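Local coordinates for protein apolipophorin-3b (Locusta migratoria, PDB 1AEP) that helps load diacylglycerol into the haemolymph lipoprotein lipophorin by covering its expanding hydrophobic surface, and so supports lipid transport during insect flight, at residues T17-T28 with K142-Q153. Numbering follows the deposited sequence.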
ATOM      1  N   THR A  17     -10.724  -0.588   0.206  1.00 14.88           N
ATOM      2  CA  THR A  17     -10.045  -1.552   1.037  1.00 11.73           C
ATOM      3  C   THR A  17      -9.265  -0.818   2.106  1.00 17.52           C
ATOM      4  O   THR A  17      -9.536  -0.945   3.294  1.00 43.98           O
ATOM      5  CB  THR A  17      -9.124  -2.499   0.212  1.00 14.04           C
ATOM      6  OG1 THR A  17      -9.890  -3.238  -0.689  1.00 35.14           O
ATOM      7  CG2 THR A  17      -8.326  -3.452   1.109  1.00 28.10           C
ATOM      8  N   ILE A  18      -8.316  -0.026   1.661  1.00  2.16           N
ATOM      9  CA  ILE A  18      -7.486   0.731   2.590  1.00 27.31           C
ATOM     10  C   ILE A  18      -8.269   1.512   3.643  1.00  7.17           C
ATOM     11  O   ILE A  18      -7.936   1.471   4.829  1.00 46.58           O
ATOM     12  CB  ILE A  18      -6.538   1.664   1.852  1.00  4.88           C
ATOM     13  CG1 ILE A  18      -5.636   0.873   0.897  1.00 15.94           C
ATOM     14  CG2 ILE A  18      -5.744   2.461   2.843  1.00 40.34           C
ATOM     15  CD1 ILE A  18      -4.383   1.622   0.486  1.00 26.28           C
ATOM     16  N   VAL A  19      -9.285   2.243   3.201  1.00 23.44           N
ATOM     17  CA  VAL A  19     -10.047   3.047   4.137  1.00 14.83           C
ATOM     18  C   VAL A  19     -10.556   2.258   5.344  1.00 25.32           C
ATOM     19  O   VAL A  19     -10.428   2.682   6.497  1.00 44.81           O
ATOM     20  CB  VAL A  19     -11.181   3.758   3.439  1.00 36.24           C
ATOM     21  CG1 VAL A  19     -12.184   4.202   4.492  1.00 53.31           C
ATOM     22  CG2 VAL A  19     -10.632   4.945   2.655  1.00 10.61           C
ATOM     23  N   ASN A  20     -11.162   1.118   5.049  1.00 22.80           N
ATOM     24  CA  ASN A  20     -11.715   0.212   6.033  1.00 25.01           C
ATOM     25  C   ASN A  20     -10.642  -0.333   6.988  1.00 16.52           C
ATOM     26  O   ASN A  20     -10.741  -0.166   8.204  1.00 29.28           O
ATOM     27  CB  ASN A  20     -12.356  -0.901   5.181  1.00  8.88           C
ATOM     28  CG  ASN A  20     -13.695  -0.474   4.619  1.00 26.11           C
ATOM     29  OD1 ASN A  20     -14.261   0.561   5.002  1.00 25.84           O
ATOM     30  ND2 ASN A  20     -14.245  -1.343   3.794  1.00 35.70           N
ATOM     31  N   ALA A  21      -9.591  -0.934   6.390  1.00 23.75           N
ATOM     32  CA  ALA A  21      -8.422  -1.455   7.080  1.00 29.28           C
ATOM     33  C   ALA A  21      -7.954  -0.460   8.113  1.00 20.49           C
ATOM     34  O   ALA A  21      -7.753  -0.798   9.266  1.00 44.21           O
ATOM     35  CB  ALA A  21      -7.257  -1.721   6.106  1.00  4.85           C
ATOM     36  N   ALA A  22      -7.825   0.799   7.701  1.00 35.55           N
ATOM     37  CA  ALA A  22      -7.430   1.841   8.635  1.00 23.30           C
ATOM     38  C   ALA A  22      -8.419   2.055   9.783  1.00 26.73           C
ATOM     39  O   ALA A  22      -8.001   2.252  10.916  1.00 56.08           O
ATOM     40  CB  ALA A  22      -7.043   3.106   7.942  1.00 16.51           C
ATOM     41  N   HIS A  23      -9.727   1.988   9.492  1.00 18.02           N
ATOM     42  CA  HIS A  23     -10.740   2.146  10.527  1.00 33.51           C
ATOM     43  C   HIS A  23     -10.472   1.170  11.667  1.00 26.23           C
ATOM     44  O   HIS A  23     -10.501   1.527  12.847  1.00100.00           O
ATOM     45  CB  HIS A  23     -12.196   1.866  10.003  1.00 10.07           C
ATOM     46  CG  HIS A  23     -13.369   2.143  10.953  1.00100.00           C
ATOM     47  ND1 HIS A  23     -13.836   3.439  11.200  1.00 94.39           N
ATOM     48  CD2 HIS A  23     -14.162   1.287  11.707  1.00 33.42           C
ATOM     49  CE1 HIS A  23     -14.858   3.352  12.074  1.00 47.90           C
ATOM     50  NE2 HIS A  23     -15.081   2.074  12.407  1.00 72.03           N
ATOM     51  N   GLU A  24     -10.238  -0.089  11.277  1.00 24.34           N
ATOM     52  CA  GLU A  24      -9.971  -1.221  12.159  1.00 42.18           C
ATOM     53  C   GLU A  24      -8.736  -1.141  13.003  1.00 16.99           C
ATOM     54  O   GLU A  24      -8.684  -1.732  14.078  1.00 65.14           O
ATOM     55  CB  GLU A  24     -10.037  -2.550  11.416  1.00 18.61           C
ATOM     56  CG  GLU A  24     -11.497  -3.004  11.325  1.00 31.08           C
ATOM     57  CD  GLU A  24     -11.595  -4.451  11.620  1.00100.00           C
ATOM     58  OE1 GLU A  24     -11.402  -4.713  12.903  1.00 69.84           O
ATOM     59  OE2 GLU A  24     -11.828  -5.284  10.774  1.00100.00           O
ATOM     60  N   LEU A  25      -7.748  -0.415  12.486  1.00 45.25           N
ATOM     61  CA  LEU A  25      -6.519  -0.238  13.197  1.00 12.63           C
ATOM     62  C   LEU A  25      -6.799   0.188  14.635  1.00 71.16           C
ATOM     63  O   LEU A  25      -6.167  -0.293  15.579  1.00 41.17           O
ATOM     64  CB  LEU A  25      -5.639   0.820  12.571  1.00 47.34           C
ATOM     65  CG  LEU A  25      -4.511   0.105  11.841  1.00  5.19           C
ATOM     66  CD1 LEU A  25      -4.928  -1.309  11.562  1.00 28.79           C
ATOM     67  CD2 LEU A  25      -4.157   0.951  10.620  1.00 73.51           C
ATOM     68  N   HIS A  26      -7.798   1.071  14.787  1.00 41.32           N
ATOM     69  CA  HIS A  26      -8.274   1.639  16.077  1.00 67.61           C
ATOM     70  C   HIS A  26      -8.842   0.604  17.040  1.00 41.50           C
ATOM     71  O   HIS A  26      -8.991   0.846  18.239  1.00 40.31           O
ATOM     72  CB  HIS A  26      -9.418   2.690  15.938  1.00 31.90           C
ATOM     73  CG  HIS A  26      -9.049   3.927  15.243  1.00 31.13           C
ATOM     74  ND1 HIS A  26      -9.879   4.552  14.304  1.00100.00           N
ATOM     75  CD2 HIS A  26      -7.931   4.657  15.360  1.00100.00           C
ATOM     76  CE1 HIS A  26      -9.222   5.639  13.879  1.00100.00           C
ATOM     77  NE2 HIS A  26      -8.043   5.722  14.494  1.00100.00           N
ATOM     78  N   GLU A  27      -9.196  -0.548  16.525  1.00 35.73           N
ATOM     79  CA  GLU A  27      -9.754  -1.524  17.405  1.00 27.63           C
ATOM     80  C   GLU A  27      -8.680  -2.391  18.004  1.00 31.89           C
ATOM     81  O   GLU A  27      -8.975  -3.344  18.726  1.00 52.61           O
ATOM     82  CB  GLU A  27     -10.786  -2.387  16.687  1.00 40.63           C
ATOM     83  CG  GLU A  27     -12.226  -1.979  17.063  1.00100.00           C
ATOM     84  CD  GLU A  27     -13.242  -2.491  16.096  1.00100.00           C
ATOM     85  OE1 GLU A  27     -13.699  -3.690  16.414  1.00100.00           O
ATOM     86  OE2 GLU A  27     -13.596  -1.853  15.104  1.00100.00           O
ATOM     87  N   THR A  28      -7.430  -2.073  17.669  1.00 41.69           N
ATOM     88  CA  THR A  28      -6.323  -2.839  18.201  1.00 31.35           C
ATOM     89  C   THR A  28      -6.162  -2.453  19.658  1.00 69.92           C
ATOM     90  O   THR A  28      -5.544  -3.157  20.443  1.00 52.41           O
ATOM     91  CB  THR A  28      -4.964  -2.676  17.475  1.00 27.16           C
ATOM     92  OG1 THR A  28      -4.698  -1.331  17.173  1.00 29.05           O
ATOM     93  CG2 THR A  28      -4.875  -3.573  16.222  1.00 15.86           C
ATOM     94  N   LYS A 142      -3.909  -4.288  -2.927  1.00 11.77           N
ATOM     95  CA  LYS A 142      -5.246  -4.501  -2.402  1.00  1.22           C
ATOM     96  C   LYS A 142      -5.254  -5.691  -1.443  1.00  9.02           C
ATOM     97  O   LYS A 142      -5.779  -5.596  -0.326  1.00 38.70           O
ATOM     98  CB  LYS A 142      -6.106  -4.794  -3.587  1.00 30.16           C
ATOM     99  CG  LYS A 142      -7.529  -4.484  -3.315  1.00  5.64           C
ATOM    100  CD  LYS A 142      -8.407  -5.666  -3.586  1.00 35.54           C
ATOM    101  CE  LYS A 142      -9.344  -5.460  -4.764  1.00 64.72           C
ATOM    102  NZ  LYS A 142     -10.679  -5.958  -4.446  1.00 85.29           N
ATOM    103  N   GLU A 143      -4.615  -6.799  -1.883  1.00 13.46           N
ATOM    104  CA  GLU A 143      -4.491  -8.037  -1.091  1.00 11.64           C
ATOM    105  C   GLU A 143      -3.746  -7.829   0.218  1.00  6.90           C
ATOM    106  O   GLU A 143      -4.164  -8.306   1.283  1.00 28.08           O
ATOM    107  CB  GLU A 143      -3.924  -9.263  -1.856  1.00 13.56           C
ATOM    108  CG  GLU A 143      -4.237 -10.674  -1.213  1.00 25.26           C
ATOM    109  CD  GLU A 143      -5.688 -11.052  -1.011  1.00100.00           C
ATOM    110  OE1 GLU A 143      -6.504 -10.457  -1.897  1.00 34.01           O
ATOM    111  OE2 GLU A 143      -6.055 -11.799  -0.076  1.00 54.44           O
ATOM    112  N   ALA A 144      -2.624  -7.121   0.134  1.00  8.19           N
ATOM    113  CA  ALA A 144      -1.844  -6.837   1.301  1.00 15.15           C
ATOM    114  C   ALA A 144      -2.727  -6.155   2.332  1.00 22.14           C
ATOM    115  O   ALA A 144      -2.790  -6.558   3.486  1.00 37.69           O
ATOM    116  CB  ALA A 144      -0.677  -5.962   0.916  1.00  1.75           C
ATOM    117  N   ALA A 145      -3.454  -5.128   1.891  1.00  9.04           N
ATOM    118  CA  ALA A 145      -4.378  -4.390   2.739  1.00 22.35           C
ATOM    119  C   ALA A 145      -5.582  -5.230   3.199  1.00  1.00           C
ATOM    120  O   ALA A 145      -6.080  -5.033   4.306  1.00 25.07           O
ATOM    121  CB  ALA A 145      -4.855  -3.116   2.024  1.00  1.29           C
ATOM    122  N   ALA A 146      -6.099  -6.151   2.378  1.00 23.38           N
ATOM    123  CA  ALA A 146      -7.212  -6.966   2.844  1.00  9.64           C
ATOM    124  C   ALA A 146      -6.713  -7.936   3.908  1.00 24.39           C
ATOM    125  O   ALA A 146      -7.351  -8.175   4.924  1.00 34.10           O
ATOM    126  CB  ALA A 146      -7.775  -7.776   1.717  1.00  5.16           C
ATOM    127  N   ASN A 147      -5.528  -8.488   3.666  1.00 13.63           N
ATOM    128  CA  ASN A 147      -4.910  -9.418   4.571  1.00  6.75           C
ATOM    129  C   ASN A 147      -4.729  -8.812   5.928  1.00  4.69           C
ATOM    130  O   ASN A 147      -5.063  -9.426   6.942  1.00 36.59           O
ATOM    131  CB  ASN A 147      -3.559  -9.782   4.056  1.00 17.78           C
ATOM    132  CG  ASN A 147      -3.670 -11.010   3.198  1.00 24.37           C
ATOM    133  OD1 ASN A 147      -2.670 -11.477   2.663  1.00100.00           O
ATOM    134  ND2 ASN A 147      -4.902 -11.517   3.044  1.00 40.83           N
ATOM    135  N   LEU A 148      -4.197  -7.597   5.931  1.00 19.30           N
ATOM    136  CA  LEU A 148      -3.988  -6.857   7.157  1.00 21.27           C
ATOM    137  C   LEU A 148      -5.288  -6.732   7.908  1.00 14.65           C
ATOM    138  O   LEU A 148      -5.404  -7.018   9.096  1.00 36.05           O
ATOM    139  CB  LEU A 148      -3.503  -5.444   6.819  1.00 14.34           C
ATOM    140  CG  LEU A 148      -2.889  -4.657   7.977  1.00 12.56           C
ATOM    141  CD1 LEU A 148      -1.516  -4.286   7.507  1.00 33.57           C
ATOM    142  CD2 LEU A 148      -3.685  -3.409   8.092  1.00 30.47           C
ATOM    143  N   GLN A 149      -6.301  -6.309   7.197  1.00 25.29           N
ATOM    144  CA  GLN A 149      -7.567  -6.166   7.829  1.00 11.17           C
ATOM    145  C   GLN A 149      -8.082  -7.464   8.428  1.00 13.17           C
ATOM    146  O   GLN A 149      -8.529  -7.494   9.565  1.00 20.85           O
ATOM    147  CB  GLN A 149      -8.494  -5.692   6.766  1.00 14.02           C
ATOM    148  CG  GLN A 149      -9.888  -5.667   7.292  1.00 20.37           C
ATOM    149  CD  GLN A 149     -10.754  -4.859   6.385  1.00 47.82           C
ATOM    150  OE1 GLN A 149     -10.343  -4.510   5.258  1.00 66.75           O
ATOM    151  NE2 GLN A 149     -11.929  -4.551   6.909  1.00 35.16           N
ATOM    152  N   ASN A 150      -8.010  -8.551   7.650  1.00 27.33           N
ATOM    153  CA  ASN A 150      -8.445  -9.840   8.155  1.00 15.01           C
ATOM    154  C   ASN A 150      -7.794 -10.149   9.496  1.00 17.42           C
ATOM    155  O   ASN A 150      -8.412 -10.671  10.418  1.00 40.38           O
ATOM    156  CB  ASN A 150      -8.072 -10.941   7.155  1.00 13.82           C
ATOM    157  CG  ASN A 150      -9.010 -10.967   5.964  1.00  8.09           C
ATOM    158  OD1 ASN A 150     -10.028 -10.250   5.931  1.00 18.51           O
ATOM    159  ND2 ASN A 150      -8.667 -11.773   4.990  1.00 10.15           N
ATOM    160  N   SER A 151      -6.517  -9.772   9.619  1.00 16.52           N
ATOM    161  CA  SER A 151      -5.772  -9.982  10.852  1.00 17.97           C
ATOM    162  C   SER A 151      -6.282  -9.152  12.053  1.00 20.36           C
ATOM    163  O   SER A 151      -6.543  -9.681  13.129  1.00 58.41           O
ATOM    164  CB  SER A 151      -4.264  -9.808  10.607  1.00  8.38           C
ATOM    165  OG  SER A 151      -3.905 -10.527   9.426  1.00 35.61           O
ATOM    166  N   ILE A 152      -6.406  -7.839  11.854  1.00 33.97           N
ATOM    167  CA  ILE A 152      -6.876  -6.962  12.901  1.00 17.80           C
ATOM    168  C   ILE A 152      -8.243  -7.365  13.361  1.00 14.53           C
ATOM    169  O   ILE A 152      -8.676  -7.054  14.465  1.00 74.67           O
ATOM    170  CB  ILE A 152      -6.809  -5.519  12.457  1.00 45.27           C
ATOM    171  CG1 ILE A 152      -5.347  -5.193  12.454  1.00 19.25           C
ATOM    172  CG2 ILE A 152      -7.541  -4.519  13.336  1.00 26.98           C
ATOM    173  CD1 ILE A 152      -5.014  -4.382  11.213  1.00100.00           C
ATOM    174  N   GLN A 153      -8.896  -8.097  12.482  1.00 19.25           N
ATOM    175  CA  GLN A 153     -10.240  -8.580  12.705  1.00 30.34           C
ATOM    176  C   GLN A 153     -10.278  -9.881  13.466  1.00 49.96           C
ATOM    177  O   GLN A 153     -11.072 -10.050  14.376  1.00 89.40           O
ATOM    178  CB  GLN A 153     -10.845  -8.905  11.345  1.00 48.58           C
ATOM    179  CG  GLN A 153     -12.111  -8.237  10.834  1.00100.00           C
ATOM    180  CD  GLN A 153     -12.651  -9.056   9.669  1.00100.00           C
ATOM    181  OE1 GLN A 153     -12.862  -8.532   8.590  1.00 92.72           O
ATOM    182  NE2 GLN A 153     -12.939 -10.342   9.930  1.00 28.01           N
TER
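Thr17 sets its methyl CG2 against Ala145 CB at 3.6 Å. Its chi1 of -62° puts OG1 beside the backbone N and leaves CG2 anti to it, facing Ala145; the hydroxyl bonds to Gln13 O one helical turn back while lying against CG of Lys142, whose NZ reaches Gln13 OE1. Ile18 faces Leu105 of helix 94-121 and adds just CG1, 4.2 Å from Ala145 CB. At Ala21 the backbones come nearest, CA to CA 4.8 Å from Gln149. The extended Gln149 side chain enters as a knob among Thr17, Asn20, Ala21 and Glu24, its amide resting against the backbone of Ala21; NE2 stands 3.9 Å from Glu24 OE2, too long for a hydrogen bond, so the amide fits by packing. Cutting Gln149 back to an alanine is likely to leave the hole only partly filled, Asn20 and Glu24 losing the amide they pack against. Glu24 CB packs on Ile152 CG2 at 3.7 Å, the two side chains passing in opposite directions, while its carboxylate turns toward Gln153. Leu25 CD1 reaches inward to Leu148 CD2 (4.2 Å), and Thr28 CG2 closes over Ile152 CG2. The axes of segments 17-25 and 142-153 approach to 9.0 Å at 26°, joining helices 7-25 and 131-154 as parallel first and last members of apolipophorin III's amphipathic five-helix bundle.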